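PDB 6QXL: pyruvate kinase from Pseudomonas aeruginosa, which probably catalyses the last step of glycolysis, transferring the phosphoryl group of phosphoenolpyruvate to ADP to give pyruvate and ATP. Local coordinates for residues N372-P375 / G376-A379; A404-H408 / R409-A413; A413-A416 / M417-G420; V475-V478 / G479-L482. One frame throughout, in Å; residues are numbered along the deposited sequence.

The four contacts follow one another along the C-terminal part of the chain, in the alpha/beta domain that binds glucose 6-phosphate. Interaction 1 leads from helix 359-373 into strand 377-383, interaction 2 from strand 402-406 into helix 409-414, and interaction 3 closes that helix before strand 421-425. Interactions 2 and 3 share A413, and their centres lie about 10 Å apart. Interaction 4 ends strand 470-477, outermost in the same mixed sheet within this chain; its centre is about 14 Å from that of interaction 1, which it touches through F374 and V475. Interaction 2 lies near the sugar phosphate, interaction 3 beside the barrel, and interactions 1 and 4 near another subunit.

Interaction 1. Residues N372-P375 / G376-A379; sequences NHFP and GIKA
F374 and I377 meet round a type I beta turn running from F374 to I377, their side chains crossing at about a right angle. The turn is closed by I377 N, which donates to F374 O over 3.0 Å with an N-H...O angle of 164°; the donor stands above the carbonyl plane. Traced outward, I377 begins with CB resting 3.4 Å from F374 O. CG1 is placed anti to the carbonyl carbon (chi1 -71°) and comes within 3.8 Å of F374 CD2. At the tip, CD1 makes the closest side-chain approach, 3.6 Å from F374 CD2, and also lies 3.9 Å from F374 CB, so the methyl comes obliquely to the ring near its attachment. G376 N sits over a face of that ring. K378 bends at chi2 and brings NZ to 3.4 Å from P375 O, a weak hydrogen bond. W455 also meets the F374 ring, while P375 packs on F356 of a second subunit. A tight turn with an apolar pair across it here joins helix 359-373 to strand 377-383, a helix-to-strand connection of the alpha/beta domain.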
loop_
_atom_site.group_PDB
_atom_site.type_symbol
_atom_site.label_atom_id
_atom_site.label_comp_id
_atom_site.label_asym_id
_atom_site.label_seq_id
_atom_site.Cartn_x
_atom_site.Cartn_y
_atom_site.Cartn_z
ATOM N N ASN A 372 4.700 -1.420 -19.721
ATOM C CA ASN A 372 5.209 -1.935 -18.455
ATOM C C ASN A 372 4.611 -3.258 -18.042
ATOM O O ASN A 372 5.166 -3.898 -17.176
ATOM C CB ASN A 372 5.025 -0.909 -17.318
ATOM C CG ASN A 372 6.167 0.100 -17.260
ATOM O OD1 ASN A 372 7.046 0.146 -18.118
ATOM N ND2 ASN A 372 6.144 0.913 -16.248
ATOM N N HIS A 373 3.487 -3.678 -18.628
ATOM C CA HIS A 373 2.855 -4.941 -18.242
ATOM C C HIS A 373 2.871 -6.040 -19.284
ATOM O O HIS A 373 2.757 -7.189 -18.909
ATOM C CB HIS A 373 1.448 -4.680 -17.761
ATOM C CG HIS A 373 1.396 -3.866 -16.503
ATOM N ND1 HIS A 373 1.362 -2.491 -16.520
ATOM C CD2 HIS A 373 1.409 -4.224 -15.193
ATOM C CE1 HIS A 373 1.328 -2.036 -15.279
ATOM N NE2 HIS A 373 1.393 -3.067 -14.460
ATOM N N PHE A 374 2.995 -5.712 -20.566
ATOM C CA PHE A 374 3.098 -6.723 -21.621
ATOM C C PHE A 374 4.581 -6.761 -22.031
ATOM O O PHE A 374 5.014 -5.977 -22.853
ATOM C CB PHE A 374 2.133 -6.381 -22.785
ATOM C CG PHE A 374 2.077 -7.417 -23.929
ATOM C CD1 PHE A 374 2.223 -8.796 -23.715
ATOM C CD2 PHE A 374 1.826 -6.994 -25.249
ATOM C CE1 PHE A 374 2.121 -9.703 -24.779
ATOM C CE2 PHE A 374 1.722 -7.895 -26.299
ATOM C CZ PHE A 374 1.875 -9.248 -26.061
ATOM N N PRO A 375 5.359 -7.680 -21.450
ATOM C CA PRO A 375 6.817 -7.625 -21.632
ATOM C C PRO A 375 7.296 -7.968 -23.050
ATOM O O PRO A 375 8.435 -7.668 -23.403
ATOM C CB PRO A 375 7.313 -8.667 -20.649
ATOM C CG PRO A 375 6.248 -9.712 -20.702
ATOM C CD PRO A 375 4.943 -8.958 -20.836
ATOM N N GLY A 376 6.426 -8.568 -23.865
ATOM C CA GLY A 376 6.695 -8.736 -25.280
ATOM C C GLY A 376 6.937 -7.434 -26.029
ATOM O O GLY A 376 7.538 -7.450 -27.111
ATOM N N ILE A 377 6.456 -6.312 -25.477
ATOM C CA ILE A 377 6.682 -5.008 -26.068
ATOM C C ILE A 377 8.122 -4.570 -25.829
ATOM O O ILE A 377 8.544 -4.475 -24.699
ATOM C CB ILE A 377 5.699 -3.969 -25.534
ATOM C CG1 ILE A 377 4.317 -4.276 -26.096
ATOM C CG2 ILE A 377 6.126 -2.553 -25.925
ATOM C CD1 ILE A 377 3.186 -3.647 -25.309
ATOM N N LYS A 378 8.847 -4.310 -26.912
ATOM C CA LYS A 378 10.249 -3.973 -26.852
ATOM C C LYS A 378 10.533 -2.531 -27.222
ATOM O O LYS A 378 11.679 -2.090 -27.093
ATOM C CB LYS A 378 11.052 -4.892 -27.778
ATOM C CG LYS A 378 10.913 -6.379 -27.481
ATOM C CD LYS A 378 11.480 -6.799 -26.131
ATOM C CE LYS A 378 11.340 -8.303 -25.989
ATOM N NZ LYS A 378 11.467 -8.708 -24.578
ATOM N N ALA A 379 9.536 -1.802 -27.699
ATOM C CA ALA A 379 9.739 -0.406 -28.056
ATOM C C ALA A 379 8.431 0.319 -28.228
ATOM O O ALA A 379 7.408 -0.299 -28.424
ATOM C CB ALA A 379 10.570 -0.288 -29.333
#

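Interaction 2. Residues A404-H408 / R409-A413; sequences AYSPH and RETQA
At Q412 a chi1 of -73° turns CG away from the residue's own carbonyl carbon, and the chain then runs extended, which carries its amide back past the start of the helix to S406. On T411, chi1 of -59° sets OG1 beside the backbone N and turns CG2 toward S406. The amide of Q412 donates through NE2 to S406 O over 3.1 Å, with an N-H...O angle of 162°. The acceptor lies nearly in the amide plane, but NE2 stands above the carbonyl plane of S406. Along the way CG passes 3.1 Å from H408 O, the oxygen that also accepts Q412 N at 3.0 Å in the first helical turn. H408 occupies the N-cap position, and its ring has P407 CG over one face. T411 CG2 comes to 3.4 Å from S406 OG and 3.6 Å from S406 CB, a close methyl-to-hydroxymethyl fit. The two hydroxyls bond to the neighbouring loop instead: S406 OG to T384 O and T411 OG1 to E385 O. The contact forms the strand-to-helix bend of the beta-alpha-beta unit 402-425, with the T411 side chain about 7 Å from bound glucose 6-phosphate. Its chemistry implies a bend held by backbone and amide bonds, while both buried hydroxyls find acceptors in the loop carrying T384 and E385.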
loop_
_atom_site.group_PDB
_atom_site.type_symbol
_atom_site.label_atom_id
_atom_site.label_comp_id
_atom_site.label_asym_id
_atom_site.label_seq_id
_atom_site.Cartn_x
_atom_site.Cartn_y
_atom_site.Cartn_z
ATOM N N ALA A 404 10.954 8.849 -30.490
ATOM C CA ALA A 404 10.232 10.003 -31.025
ATOM C C ALA A 404 10.502 10.098 -32.541
ATOM O O ALA A 404 11.612 10.463 -32.968
ATOM C CB ALA A 404 10.677 11.275 -30.318
ATOM N N TYR A 405 9.488 9.725 -33.323
ATOM C CA TYR A 405 9.500 9.831 -34.778
ATOM C C TYR A 405 8.996 11.214 -35.167
ATOM O O TYR A 405 7.833 11.563 -34.909
ATOM C CB TYR A 405 8.616 8.759 -35.406
ATOM C CG TYR A 405 9.204 7.353 -35.417
ATOM C CD1 TYR A 405 9.617 6.726 -34.255
ATOM C CD2 TYR A 405 9.294 6.640 -36.586
ATOM C CE1 TYR A 405 10.133 5.430 -34.284
ATOM C CE2 TYR A 405 9.828 5.350 -36.617
ATOM C CZ TYR A 405 10.229 4.754 -35.461
ATOM O OH TYR A 405 10.738 3.472 -35.486
ATOM N N SER A 406 9.864 12.014 -35.770
ATOM C CA SER A 406 9.472 13.343 -36.180
ATOM C C SER A 406 10.215 13.745 -37.443
ATOM O O SER A 406 11.340 13.306 -37.685
ATOM C CB SER A 406 9.735 14.346 -35.070
ATOM O OG SER A 406 9.035 15.555 -35.295
ATOM N N PRO A 407 9.572 14.550 -38.281
ATOM C CA PRO A 407 10.271 15.072 -39.437
ATOM C C PRO A 407 11.069 16.339 -39.112
ATOM O O PRO A 407 12.037 16.622 -39.794
ATOM C CB PRO A 407 9.131 15.372 -40.401
ATOM C CG PRO A 407 7.984 15.757 -39.507
ATOM C CD PRO A 407 8.136 14.897 -38.296
ATOM N N HIS A 408 10.684 17.061 -38.065
ATOM C CA HIS A 408 11.249 18.365 -37.766
ATOM C C HIS A 408 12.558 18.287 -36.980
ATOM O O HIS A 408 12.715 17.450 -36.112
ATOM C CB HIS A 408 10.268 19.234 -37.010
ATOM C CG HIS A 408 8.908 19.302 -37.638
ATOM N ND1 HIS A 408 8.697 19.143 -38.990
ATOM C CD2 HIS A 408 7.690 19.490 -37.084
ATOM C CE1 HIS A 408 7.408 19.236 -39.241
ATOM N NE2 HIS A 408 6.776 19.432 -38.104
ATOM N N ARG A 409 13.494 19.188 -37.298
ATOM C CA ARG A 409 14.775 19.238 -36.601
ATOM C C ARG A 409 14.615 19.778 -35.185
ATOM O O ARG A 409 15.231 19.268 -34.264
ATOM C CB ARG A 409 15.793 20.057 -37.376
ATOM C CG ARG A 409 17.228 20.088 -36.809
ATOM C CD ARG A 409 17.886 21.466 -36.807
ATOM N NE ARG A 409 17.096 22.594 -36.261
ATOM C CZ ARG A 409 17.138 23.077 -35.019
ATOM N NH1 ARG A 409 17.940 22.529 -34.083
ATOM N NH2 ARG A 409 16.333 24.144 -34.756
ATOM N N GLU A 410 13.776 20.790 -35.037
ATOM C CA GLU A 410 13.432 21.368 -33.731
ATOM C C GLU A 410 13.053 20.251 -32.737
ATOM O O GLU A 410 13.569 20.207 -31.621
ATOM C CB GLU A 410 12.272 22.347 -33.923
ATOM C CG GLU A 410 11.905 23.259 -32.816
ATOM C CD GLU A 410 10.604 24.059 -33.114
ATOM O OE1 GLU A 410 10.138 24.130 -34.278
ATOM O OE2 GLU A 410 10.039 24.620 -32.127
ATOM N N THR A 411 12.213 19.333 -33.183
ATOM C CA THR A 411 11.744 18.244 -32.345
ATOM C C THR A 411 12.817 17.189 -32.170
ATOM O O THR A 411 13.013 16.682 -31.068
ATOM C CB THR A 411 10.451 17.634 -32.943
ATOM O OG1 THR A 411 9.457 18.665 -33.021
ATOM C CG2 THR A 411 9.934 16.486 -32.126
ATOM N N GLN A 412 13.512 16.852 -33.252
ATOM C CA GLN A 412 14.570 15.831 -33.180
ATOM C C GLN A 412 15.625 16.173 -32.119
ATOM O O GLN A 412 16.173 15.285 -31.483
ATOM C CB GLN A 412 15.246 15.668 -34.542
ATOM C CG GLN A 412 14.387 14.945 -35.576
ATOM C CD GLN A 412 14.819 15.204 -37.012
ATOM O OE1 GLN A 412 15.817 15.896 -37.267
ATOM N NE2 GLN A 412 14.051 14.703 -37.939
ATOM N N ALA A 413 15.903 17.471 -31.936
ATOM C CA ALA A 413 16.865 17.915 -30.935
ATOM C C ALA A 413 16.248 18.027 -29.549
ATOM O O ALA A 413 16.852 17.621 -28.561
ATOM C CB ALA A 413 17.469 19.246 -31.337
#

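Interaction 3. Residues A413-A416 / M417-G420; sequences ARVA and MFRG
Two backbone bonds tie M417 and F418 to R414 and V415. F418 N donates to V415 O across 2.9 Å, with an N-H...O angle of 160° and the donor well above the carbonyl plane. M417 N reaches R414 O at 3.3 Å, a weak bond. Both have the three-residue spacing of 3-10 turns, and A416 N bonds to A413 O with the same spacing. R414 O has a further partner in the hydroxyl of Y190. Helix 409-414 thus tightens into a 3-10 segment before the chain enters strand 421-425, the second strand of a beta-alpha-beta unit. Aromatic packing is supplied by F418. Its chi1 of -65° swings CG beside the backbone N, and the phenyl ring folds back along the preceding turn and lays one face on V415. V415 CA stands 3.9 Å from the ring centroid and 12° off the ring normal, a CH-pi contact over the centre. Apolar contact continues at the rim, where V415 CG1 lies 3.7 Å from F418 CE2. V415 itself packs on V421 and T423, whereas M417 and F418 face the barrel, touching Y190 together and I279 and V277 respectively. Polar and charged interactions gather on R414: it forms a salt bridge with E410 and a cation-pi contact with W217, and its NE donates to S386 O.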
loop_
_atom_site.group_PDB
_atom_site.type_symbol
_atom_site.label_atom_id
_atom_site.label_comp_id
_atom_site.label_asym_id
_atom_site.label_seq_id
_atom_site.Cartn_x
_atom_site.Cartn_y
_atom_site.Cartn_z
ATOM N N ALA A 413 15.903 17.471 -31.936
ATOM C CA ALA A 413 16.865 17.915 -30.935
ATOM C C ALA A 413 16.248 18.027 -29.549
ATOM O O ALA A 413 16.852 17.621 -28.561
ATOM C CB ALA A 413 17.469 19.246 -31.337
ATOM N N ARG A 414 15.058 18.597 -29.479
ATOM C CA ARG A 414 14.367 18.796 -28.216
ATOM C C ARG A 414 14.374 17.541 -27.348
ATOM O O ARG A 414 14.778 17.557 -26.185
ATOM C CB ARG A 414 12.931 19.209 -28.488
ATOM C CG ARG A 414 12.364 20.036 -27.381
ATOM C CD ARG A 414 10.876 20.140 -27.513
ATOM N NE ARG A 414 10.261 20.653 -28.718
ATOM C CZ ARG A 414 10.333 21.889 -29.171
ATOM N NH1 ARG A 414 11.109 22.801 -28.594
ATOM N NH2 ARG A 414 9.672 22.204 -30.275
ATOM N N VAL A 415 13.995 16.428 -27.933
ATOM C CA VAL A 415 13.817 15.212 -27.149
ATOM C C VAL A 415 15.137 14.621 -26.665
ATOM O O VAL A 415 15.132 13.699 -25.866
ATOM C CB VAL A 415 12.988 14.162 -27.899
ATOM C CG1 VAL A 415 11.660 14.750 -28.315
ATOM C CG2 VAL A 415 13.733 13.616 -29.106
ATOM N N ALA A 416 16.264 15.163 -27.111
ATOM C CA ALA A 416 17.555 14.687 -26.624
ATOM C C ALA A 416 17.714 14.821 -25.100
ATOM O O ALA A 416 18.430 14.045 -24.494
ATOM C CB ALA A 416 18.694 15.394 -27.346
ATOM N N MET A 417 17.035 15.783 -24.500
ATOM C CA MET A 417 17.048 15.925 -23.061
ATOM C C MET A 417 15.999 15.087 -22.308
ATOM O O MET A 417 16.007 15.087 -21.084
ATOM C CB MET A 417 16.878 17.391 -22.667
ATOM C CG MET A 417 17.614 17.786 -21.380
ATOM S SD MET A 417 17.195 19.488 -20.960
ATOM C CE MET A 417 18.385 20.342 -21.912
ATOM N N PHE A 418 15.123 14.367 -23.009
ATOM C CA PHE A 418 14.063 13.591 -22.370
ATOM C C PHE A 418 14.606 12.222 -21.965
ATOM O O PHE A 418 15.128 11.488 -22.794
ATOM C CB PHE A 418 12.884 13.358 -23.320
ATOM C CG PHE A 418 12.131 14.595 -23.747
ATOM C CD1 PHE A 418 12.512 15.874 -23.385
ATOM C CD2 PHE A 418 11.014 14.451 -24.553
ATOM C CE1 PHE A 418 11.788 16.981 -23.803
ATOM C CE2 PHE A 418 10.292 15.553 -24.986
ATOM C CZ PHE A 418 10.682 16.824 -24.603
ATOM N N ARG A 419 14.438 11.846 -20.709
ATOM C CA ARG A 419 14.941 10.569 -20.262
ATOM C C ARG A 419 14.282 9.413 -21.022
ATOM O O ARG A 419 13.064 9.336 -21.097
ATOM C CB ARG A 419 14.707 10.373 -18.762
ATOM C CG ARG A 419 15.221 9.034 -18.231
ATOM C CD ARG A 419 15.212 9.029 -16.729
ATOM N NE ARG A 419 15.502 7.699 -16.178
ATOM C CZ ARG A 419 16.024 7.475 -14.978
ATOM N NH1 ARG A 419 16.336 8.499 -14.190
ATOM N NH2 ARG A 419 16.246 6.236 -14.574
ATOM N N GLY A 420 15.107 8.514 -21.555
ATOM C CA GLY A 420 14.640 7.294 -22.193
ATOM C C GLY A 420 14.161 7.465 -23.644
ATOM O O GLY A 420 13.725 6.488 -24.242
#

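Interaction 4. Residues V475-V478 / G479-L482; sequences VLHV and GDLL
From H477 to D480 the chain leaves strand 470-477 in a tight bend, closed by D480 N donating to H477 O over 3.1 Å at an N-H...O angle of 162°, with G479 at a positive phi. With this backbone a CB would clash with V478 O. H477 and D480 cross obliquely beside this bend. The carboxylate comes alongside the root of the imidazole: D480 OD2 lies 3.5 Å from H477 CB, and OD1 stays 3.8 Å from ND1. Ring and carboxylate planes are 71° apart. A water spans the pair, donating to D480 OD2 at 3.1 Å and meeting H477 ND1 in a weak bond at 3.5 Å. The ring also stacks on W455, and NE2 has a weak bond to G453 O. In L482 a chi1 of -40° helps bring CD2 to the strand, 3.7 Å from H477 O and 4.2 Å from L476 CB. The same leucine packs on S437, Q438 and V441. Backbone bond and leucine packing thus hold the chain after the strand against strand 470-477 and helix 436-446, while histidine and aspartate touch without a direct hydrogen bond and share a water bound weakly by the histidine; the nearby carboxylate could favour a protonated imidazole.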
loop_
_atom_site.group_PDB
_atom_site.type_symbol
_atom_site.label_atom_id
_atom_site.label_comp_id
_atom_site.label_asym_id
_atom_site.label_seq_id
_atom_site.Cartn_x
_atom_site.Cartn_y
_atom_site.Cartn_z
ATOM N N VAL A 475 -0.956 -1.959 -30.959
ATOM C CA VAL A 475 0.034 -2.934 -30.531
ATOM C C VAL A 475 0.261 -3.877 -31.717
ATOM O O VAL A 475 -0.651 -4.581 -32.138
ATOM C CB VAL A 475 -0.462 -3.692 -29.280
ATOM C CG1 VAL A 475 0.494 -4.805 -28.873
ATOM C CG2 VAL A 475 -0.655 -2.723 -28.138
ATOM N N LEU A 476 1.480 -3.873 -32.242
ATOM C CA LEU A 476 1.806 -4.524 -33.504
ATOM C C LEU A 476 2.853 -5.593 -33.310
ATOM O O LEU A 476 3.750 -5.443 -32.501
ATOM C CB LEU A 476 2.303 -3.501 -34.514
ATOM C CG LEU A 476 1.423 -2.261 -34.675
ATOM C CD1 LEU A 476 2.110 -1.237 -35.601
ATOM C CD2 LEU A 476 0.043 -2.624 -35.173
ATOM N N HIS A 477 2.720 -6.678 -34.057
ATOM C CA HIS A 477 3.619 -7.824 -33.976
ATOM C C HIS A 477 4.603 -7.720 -35.145
ATOM O O HIS A 477 4.196 -7.707 -36.302
ATOM C CB HIS A 477 2.829 -9.135 -34.040
ATOM C CG HIS A 477 3.586 -10.341 -33.588
ATOM N ND1 HIS A 477 3.104 -11.623 -33.745
ATOM C CD2 HIS A 477 4.779 -10.469 -32.972
ATOM C CE1 HIS A 477 3.964 -12.491 -33.238
ATOM N NE2 HIS A 477 4.997 -11.817 -32.773
ATOM N N VAL A 478 5.887 -7.616 -34.836
ATOM C CA VAL A 478 6.908 -7.446 -35.854
ATOM C C VAL A 478 7.060 -8.769 -36.608
ATOM O O VAL A 478 7.428 -9.791 -36.022
ATOM C CB VAL A 478 8.241 -7.007 -35.220
ATOM C CG1 VAL A 478 9.363 -7.026 -36.250
ATOM C CG2 VAL A 478 8.098 -5.617 -34.620
ATOM N N GLY A 479 6.748 -8.726 -37.898
ATOM C CA GLY A 479 6.606 -9.925 -38.725
ATOM C C GLY A 479 5.264 -9.998 -39.431
ATOM O O GLY A 479 5.183 -10.530 -40.519
ATOM N N ASP A 480 4.211 -9.479 -38.819
ATOM C CA ASP A 480 2.890 -9.511 -39.433
ATOM C C ASP A 480 2.769 -8.473 -40.543
ATOM O O ASP A 480 3.621 -7.607 -40.698
ATOM C CB ASP A 480 1.780 -9.279 -38.382
ATOM C CG ASP A 480 1.636 -10.449 -37.399
ATOM O OD1 ASP A 480 2.446 -11.430 -37.443
ATOM O OD2 ASP A 480 0.713 -10.364 -36.554
ATOM N N LEU A 481 1.694 -8.590 -41.309
ATOM C CA LEU A 481 1.350 -7.599 -42.309
ATOM C C LEU A 481 0.685 -6.426 -41.601
ATOM O O LEU A 481 -0.415 -6.563 -41.071
ATOM C CB LEU A 481 0.432 -8.213 -43.377
ATOM C CG LEU A 481 0.075 -7.294 -44.546
ATOM C CD1 LEU A 481 1.340 -6.869 -45.303
ATOM C CD2 LEU A 481 -0.965 -7.961 -45.452
ATOM N N LEU A 482 1.337 -5.285 -41.589
ATOM C CA LEU A 482 0.834 -4.134 -40.824
ATOM C C LEU A 482 0.110 -3.204 -41.765
ATOM O O LEU A 482 0.637 -2.804 -42.777
ATOM C CB LEU A 482 1.982 -3.411 -40.104
ATOM C CG LEU A 482 3.078 -4.298 -39.479
ATOM C CD1 LEU A 482 4.141 -3.408 -38.908
ATOM C CD2 LEU A 482 2.433 -5.152 -38.376
HETATM O O HOH W 1 -0.342 -11.795 -33.972
#